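Local coordinates for 5-dehydro-2-deoxygluconokinase (Bacillus halodurans C-125, PDB 2QCV), which probably catalyses the ATP-dependent phosphorylation of 5-dehydro-2-deoxy-D-gluconate, a step in the breakdown of myo-inositol to acetyl-CoA, at residues K166-Y178 against Y193-G205. Sequence-based numbering, arbitrary orientation. Where two conformers were deposited one is given.
Sequences KRNDVKVVFELDY and YSLVAEQSDIVIG
Just before strand 202-206 begins, the Asp201 carboxylate accepts from the backbone of Val172: Asp201 OD2 takes the Val172 N-H at 2.8 Å through its anti lone pair, almost straight at 174°, and a water links OD2 to Val170 O. An aspartate suits this place because its short carboxylate supplies the acceptor where the ladder has not yet begun. Val172 O is gripped twice, by Asp201 N and Ile202 N. Thereafter Phe174 N to Ile202 O, Ile204 N to Phe174 O and Leu176 N to Ile204 O continue the parallel pattern. The long Lys166 chain, bent at chi3 and chi4, brings NZ to Gln199 O (2.7 Å) at the helix end, and buried Ser200 OG donates to Val196 O. A water bridges Tyr193 OH and Asp177 O.

With CG anti to the backbone N (chi1 -175°), the large flat Phe174 ring fills the space between strand and helix: Val196 CG1 sits 3.6 Å from its centroid, Leu176 CD2 lies toward the rim of the opposite face, and the Phe174 edge meets the Tyr193 face, planes at 81°. Cutting the ring back to an alanine here is likely to open a gap beside Val196 and leave Tyr193 without its T-shaped partner.

The contact joins parts of the beta-alpha-beta unit 171-175, 186-199, 202-206 in the ribokinase-like fold; strand 139-145 bonds the other edge of 171-175, helix 154-167 touches Val196, and helix 207-213 touches Ala197 and Val203.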
loop_
_atom_site.group_PDB
_atom_site.type_symbol
_atom_site.label_atom_id
_atom_site.label_comp_id
_atom_site.label_asym_id
_atom_site.label_seq_id
_atom_site.Cartn_x
_atom_site.Cartn_y
_atom_site.Cartn_z
ATOM N N LYS A 166 16.635 -8.515 -28.768
ATOM C CA LYS A 166 16.244 -8.655 -30.163
ATOM C C LYS A 166 17.066 -7.782 -31.107
ATOM O O LYS A 166 17.455 -8.224 -32.203
ATOM C CB LYS A 166 14.758 -8.379 -30.315
ATOM C CG LYS A 166 13.905 -9.551 -29.826
ATOM C CD LYS A 166 12.508 -9.128 -29.594
ATOM C CE LYS A 166 11.703 -8.948 -30.865
ATOM N NZ LYS A 166 11.304 -10.248 -31.414
ATOM N N ARG A 167 17.334 -6.557 -30.699
ATOM C CA ARG A 167 18.080 -5.629 -31.525
ATOM C C ARG A 167 19.584 -5.875 -31.545
ATOM O O ARG A 167 20.257 -5.310 -32.364
ATOM C CB ARG A 167 17.765 -4.206 -31.193
ATOM C CG ARG A 167 18.354 -3.659 -29.934
ATOM C CD ARG A 167 17.687 -2.320 -29.674
ATOM N NE ARG A 167 18.292 -1.608 -28.554
ATOM C CZ ARG A 167 17.651 -0.694 -27.831
ATOM N NH1 ARG A 167 16.376 -0.389 -28.087
ATOM N NH2 ARG A 167 18.263 -0.121 -26.829
ATOM N N ASN A 168 20.066 -6.787 -30.710
ATOM C CA ASN A 168 21.457 -7.217 -30.701
ATOM C C ASN A 168 21.648 -8.671 -31.147
ATOM O O ASN A 168 22.695 -9.275 -30.909
ATOM C CB ASN A 168 22.007 -6.976 -29.296
ATOM C CG ASN A 168 22.274 -5.516 -29.052
ATOM O OD1 ASN A 168 23.277 -4.998 -29.508
ATOM N ND2 ASN A 168 21.365 -4.842 -28.341
ATOM N N ASP A 169 20.624 -9.234 -31.784
ATOM C CA ASP A 169 20.701 -10.570 -32.336
ATOM C C ASP A 169 20.992 -11.602 -31.248
ATOM O O ASP A 169 21.760 -12.541 -31.437
ATOM C CB ASP A 169 21.742 -10.593 -33.472
ATOM C CG ASP A 169 21.644 -11.808 -34.323
ATOM O OD1 ASP A 169 20.510 -12.316 -34.464
ATOM O OD2 ASP A 169 22.697 -12.255 -34.839
ATOM N N VAL A 170 20.380 -11.379 -30.092
ATOM C CA VAL A 170 20.418 -12.284 -28.960
ATOM C C VAL A 170 19.074 -13.032 -28.983
ATOM O O VAL A 170 18.005 -12.415 -28.970
ATOM C CB VAL A 170 20.606 -11.532 -27.647
ATOM C CG1 VAL A 170 20.581 -12.502 -26.467
ATOM C CG2 VAL A 170 21.937 -10.744 -27.674
ATOM N N LYS A 171 19.130 -14.359 -29.032
ATOM C CA LYS A 171 17.921 -15.178 -29.113
ATOM C C LYS A 171 17.146 -15.118 -27.777
ATOM O O LYS A 171 17.731 -15.337 -26.710
ATOM C CB LYS A 171 18.298 -16.619 -29.420
ATOM C CG LYS A 171 17.143 -17.494 -29.873
ATOM C CD LYS A 171 17.610 -18.781 -30.624
ATOM C CE LYS A 171 18.441 -18.575 -31.931
ATOM N NZ LYS A 171 17.704 -17.968 -33.105
ATOM N N VAL A 172 15.842 -14.856 -27.852
ATOM C CA VAL A 172 14.971 -14.702 -26.658
ATOM C C VAL A 172 14.255 -16.011 -26.439
ATOM O O VAL A 172 13.530 -16.490 -27.329
ATOM C CB VAL A 172 13.982 -13.522 -26.809
ATOM C CG1 VAL A 172 12.958 -13.451 -25.616
ATOM C CG2 VAL A 172 14.783 -12.186 -26.933
ATOM N N VAL A 173 14.542 -16.601 -25.284
ATOM C CA VAL A 173 13.947 -17.845 -24.860
ATOM C C VAL A 173 13.008 -17.577 -23.697
ATOM O O VAL A 173 13.418 -17.067 -22.625
ATOM C CB VAL A 173 15.022 -18.912 -24.449
ATOM C CG1 VAL A 173 14.318 -20.229 -24.050
ATOM C CG2 VAL A 173 16.108 -19.128 -25.520
ATOM N N PHE A 174 11.731 -17.893 -23.898
ATOM C CA PHE A 174 10.701 -17.603 -22.904
ATOM C C PHE A 174 10.295 -18.913 -22.244
ATOM O O PHE A 174 9.720 -19.788 -22.895
ATOM C CB PHE A 174 9.495 -16.929 -23.588
ATOM C CG PHE A 174 8.391 -16.470 -22.648
ATOM C CD1 PHE A 174 8.611 -16.124 -21.299
ATOM C CD2 PHE A 174 7.093 -16.364 -23.147
ATOM C CE1 PHE A 174 7.544 -15.682 -20.521
ATOM C CE2 PHE A 174 6.037 -15.923 -22.363
ATOM C CZ PHE A 174 6.259 -15.618 -21.061
ATOM N N GLU A 175 10.601 -19.010 -20.946
ATOM C CA GLU A 175 10.229 -20.143 -20.131
ATOM C C GLU A 175 8.984 -19.778 -19.347
ATOM O O GLU A 175 9.003 -18.870 -18.514
ATOM C CB GLU A 175 11.401 -20.517 -19.221
ATOM C CG GLU A 175 11.566 -22.000 -19.017
ATOM C CD GLU A 175 10.472 -22.607 -18.217
ATOM O OE1 GLU A 175 9.802 -21.879 -17.466
ATOM O OE2 GLU A 175 10.299 -23.828 -18.304
ATOM N N LEU A 176 7.891 -20.516 -19.558
ATOM C CA LEU A 176 6.603 -20.059 -19.112
ATOM C C LEU A 176 6.433 -20.090 -17.589
ATOM O O LEU A 176 5.770 -19.205 -17.078
ATOM C CB LEU A 176 5.432 -20.786 -19.814
ATOM C CG LEU A 176 5.301 -20.607 -21.340
ATOM C CD1 LEU A 176 3.949 -21.185 -21.851
ATOM C CD2 LEU A 176 5.411 -19.126 -21.713
ATOM N N ASP A 177 7.059 -21.027 -16.876
ATOM C CA ASP A 177 7.260 -20.909 -15.401
ATOM C C ASP A 177 6.042 -20.349 -14.700
ATOM O O ASP A 177 6.124 -19.237 -14.234
ATOM C CB ASP A 177 8.441 -19.890 -15.113
ATOM C CG ASP A 177 8.668 -19.614 -13.593
ATOM O OD1 ASP A 177 8.609 -20.590 -12.784
ATOM O OD2 ASP A 177 8.876 -18.413 -13.241
ATOM N N TYR A 178 4.918 -21.073 -14.644
ATOM C CA TYR A 178 3.671 -20.481 -14.114
ATOM C C TYR A 178 3.519 -20.681 -12.600
ATOM O O TYR A 178 3.495 -21.806 -12.117
ATOM C CB TYR A 178 2.439 -21.046 -14.834
ATOM C CG TYR A 178 1.097 -20.476 -14.404
ATOM C CD1 TYR A 178 0.905 -19.115 -14.299
ATOM C CD2 TYR A 178 0.022 -21.313 -14.104
ATOM C CE1 TYR A 178 -0.335 -18.563 -13.881
ATOM C CE2 TYR A 178 -1.219 -20.785 -13.726
ATOM C CZ TYR A 178 -1.387 -19.407 -13.617
ATOM O OH TYR A 178 -2.595 -18.880 -13.250
ATOM N N TYR A 193 1.895 -13.043 -20.836
ATOM C CA TYR A 193 2.453 -14.242 -21.489
ATOM C C TYR A 193 2.262 -14.216 -22.992
ATOM O O TYR A 193 3.178 -14.567 -23.708
ATOM C CB TYR A 193 1.840 -15.526 -20.926
ATOM C CG TYR A 193 2.478 -16.049 -19.646
ATOM C CD1 TYR A 193 3.140 -15.201 -18.750
ATOM C CD2 TYR A 193 2.400 -17.385 -19.322
ATOM C CE1 TYR A 193 3.720 -15.698 -17.591
ATOM C CE2 TYR A 193 3.007 -17.898 -18.174
ATOM C CZ TYR A 193 3.665 -17.051 -17.329
ATOM O OH TYR A 193 4.270 -17.547 -16.204
ATOM N N SER A 194 1.061 -13.905 -23.489
ATOM C CA SER A 194 0.823 -13.831 -24.952
ATOM C C SER A 194 1.739 -12.790 -25.623
ATOM O O SER A 194 2.405 -13.063 -26.615
ATOM C CB SER A 194 -0.656 -13.566 -25.251
ATOM O OG SER A 194 -1.122 -12.356 -24.645
ATOM N N LEU A 195 1.811 -11.617 -25.025
ATOM C CA LEU A 195 2.612 -10.484 -25.543
ATOM C C LEU A 195 4.087 -10.876 -25.649
ATOM O O LEU A 195 4.709 -10.718 -26.708
ATOM C CB LEU A 195 2.453 -9.295 -24.581
ATOM C CG LEU A 195 3.545 -8.206 -24.439
ATOM C CD1 LEU A 195 3.730 -7.544 -25.764
ATOM C CD2 LEU A 195 3.195 -7.175 -23.356
ATOM N N VAL A 196 4.606 -11.455 -24.565
ATOM C CA VAL A 196 6.007 -11.846 -24.508
ATOM C C VAL A 196 6.288 -13.036 -25.449
ATOM O O VAL A 196 7.252 -13.002 -26.219
ATOM C CB VAL A 196 6.487 -12.093 -23.101
ATOM C CG1 VAL A 196 7.920 -12.668 -23.113
ATOM C CG2 VAL A 196 6.425 -10.721 -22.309
ATOM N N ALA A 197 5.410 -14.049 -25.457
ATOM C CA ALA A 197 5.641 -15.191 -26.356
ATOM C C ALA A 197 5.665 -14.717 -27.806
ATOM O O ALA A 197 6.461 -15.206 -28.620
ATOM C CB ALA A 197 4.559 -16.294 -26.161
ATOM N N GLU A 198 4.834 -13.720 -28.138
ATOM C CA GLU A 198 4.751 -13.253 -29.515
ATOM C C GLU A 198 6.044 -12.577 -29.991
ATOM O O GLU A 198 6.302 -12.549 -31.186
ATOM C CB GLU A 198 3.563 -12.299 -29.661
ATOM C CG GLU A 198 2.212 -13.060 -29.686
ATOM C CD GLU A 198 1.010 -12.142 -29.526
ATOM O OE1 GLU A 198 1.206 -10.908 -29.552
ATOM O OE2 GLU A 198 -0.119 -12.667 -29.379
ATOM N N GLN A 199 6.821 -12.088 -29.045
ATOM C CA GLN A 199 8.091 -11.393 -29.266
ATOM C C GLN A 199 9.279 -12.332 -29.223
ATOM O O GLN A 199 10.400 -11.942 -29.571
ATOM C CB GLN A 199 8.387 -10.453 -28.095
ATOM C CG GLN A 199 7.450 -9.398 -27.797
ATOM C CD GLN A 199 8.118 -8.352 -26.949
ATOM O OE1 GLN A 199 9.059 -7.701 -27.393
ATOM N NE2 GLN A 199 7.678 -8.216 -25.718
ATOM N N SER A 200 9.069 -13.555 -28.739
ATOM C CA SER A 200 10.188 -14.471 -28.425
ATOM C C SER A 200 10.558 -15.362 -29.599
ATOM O O SER A 200 9.751 -15.587 -30.487
ATOM C CB SER A 200 9.802 -15.356 -27.230
ATOM O OG SER A 200 9.595 -14.558 -26.088
ATOM N N ASP A 201 11.775 -15.906 -29.561
ATOM C CA ASP A 201 12.289 -16.803 -30.590
ATOM C C ASP A 201 12.018 -18.274 -30.267
ATOM O O ASP A 201 11.705 -19.088 -31.145
ATOM C CB ASP A 201 13.788 -16.533 -30.724
ATOM C CG ASP A 201 14.058 -15.141 -31.149
ATOM O OD1 ASP A 201 13.531 -14.754 -32.201
ATOM O OD2 ASP A 201 14.756 -14.400 -30.442
ATOM N N ILE A 202 12.121 -18.592 -28.986
ATOM C CA ILE A 202 11.868 -19.944 -28.476
ATOM C C ILE A 202 10.973 -19.818 -27.267
ATOM O O ILE A 202 11.250 -19.008 -26.370
ATOM C CB ILE A 202 13.191 -20.682 -28.056
ATOM C CG1 ILE A 202 14.198 -20.694 -29.218
ATOM C CG2 ILE A 202 12.868 -22.089 -27.524
ATOM C CD1 ILE A 202 15.603 -21.282 -28.868
ATOM N N VAL A 203 9.917 -20.626 -27.223
ATOM C CA VAL A 203 9.000 -20.654 -26.095
ATOM C C VAL A 203 8.897 -22.072 -25.573
ATOM O O VAL A 203 8.663 -22.995 -26.359
ATOM C CB VAL A 203 7.579 -20.126 -26.474
ATOM C CG1 VAL A 203 6.718 -19.970 -25.222
ATOM C CG2 VAL A 203 7.711 -18.779 -27.202
ATOM N N ILE A 204 9.109 -22.232 -24.261
ATOM C CA ILE A 204 9.142 -23.549 -23.602
ATOM C C ILE A 204 8.174 -23.528 -22.438
ATOM O O ILE A 204 8.264 -22.640 -21.609
ATOM C CB ILE A 204 10.536 -23.874 -23.035
ATOM C CG1 ILE A 204 11.604 -23.806 -24.136
ATOM C CG2 ILE A 204 10.512 -25.253 -22.383
ATOM C CD1 ILE A 204 13.051 -23.949 -23.622
ATOM N N GLY A 205 7.257 -24.487 -22.370
ATOM C CA GLY A 205 6.276 -24.532 -21.284
ATOM C C GLY A 205 5.521 -25.826 -21.283
ATOM O O GLY A 205 5.589 -26.582 -22.258
HETATM O O HOH W 1 16.258 -12.296 -31.089
HETATM O O HOH W 2 4.264 -17.119 -13.329
#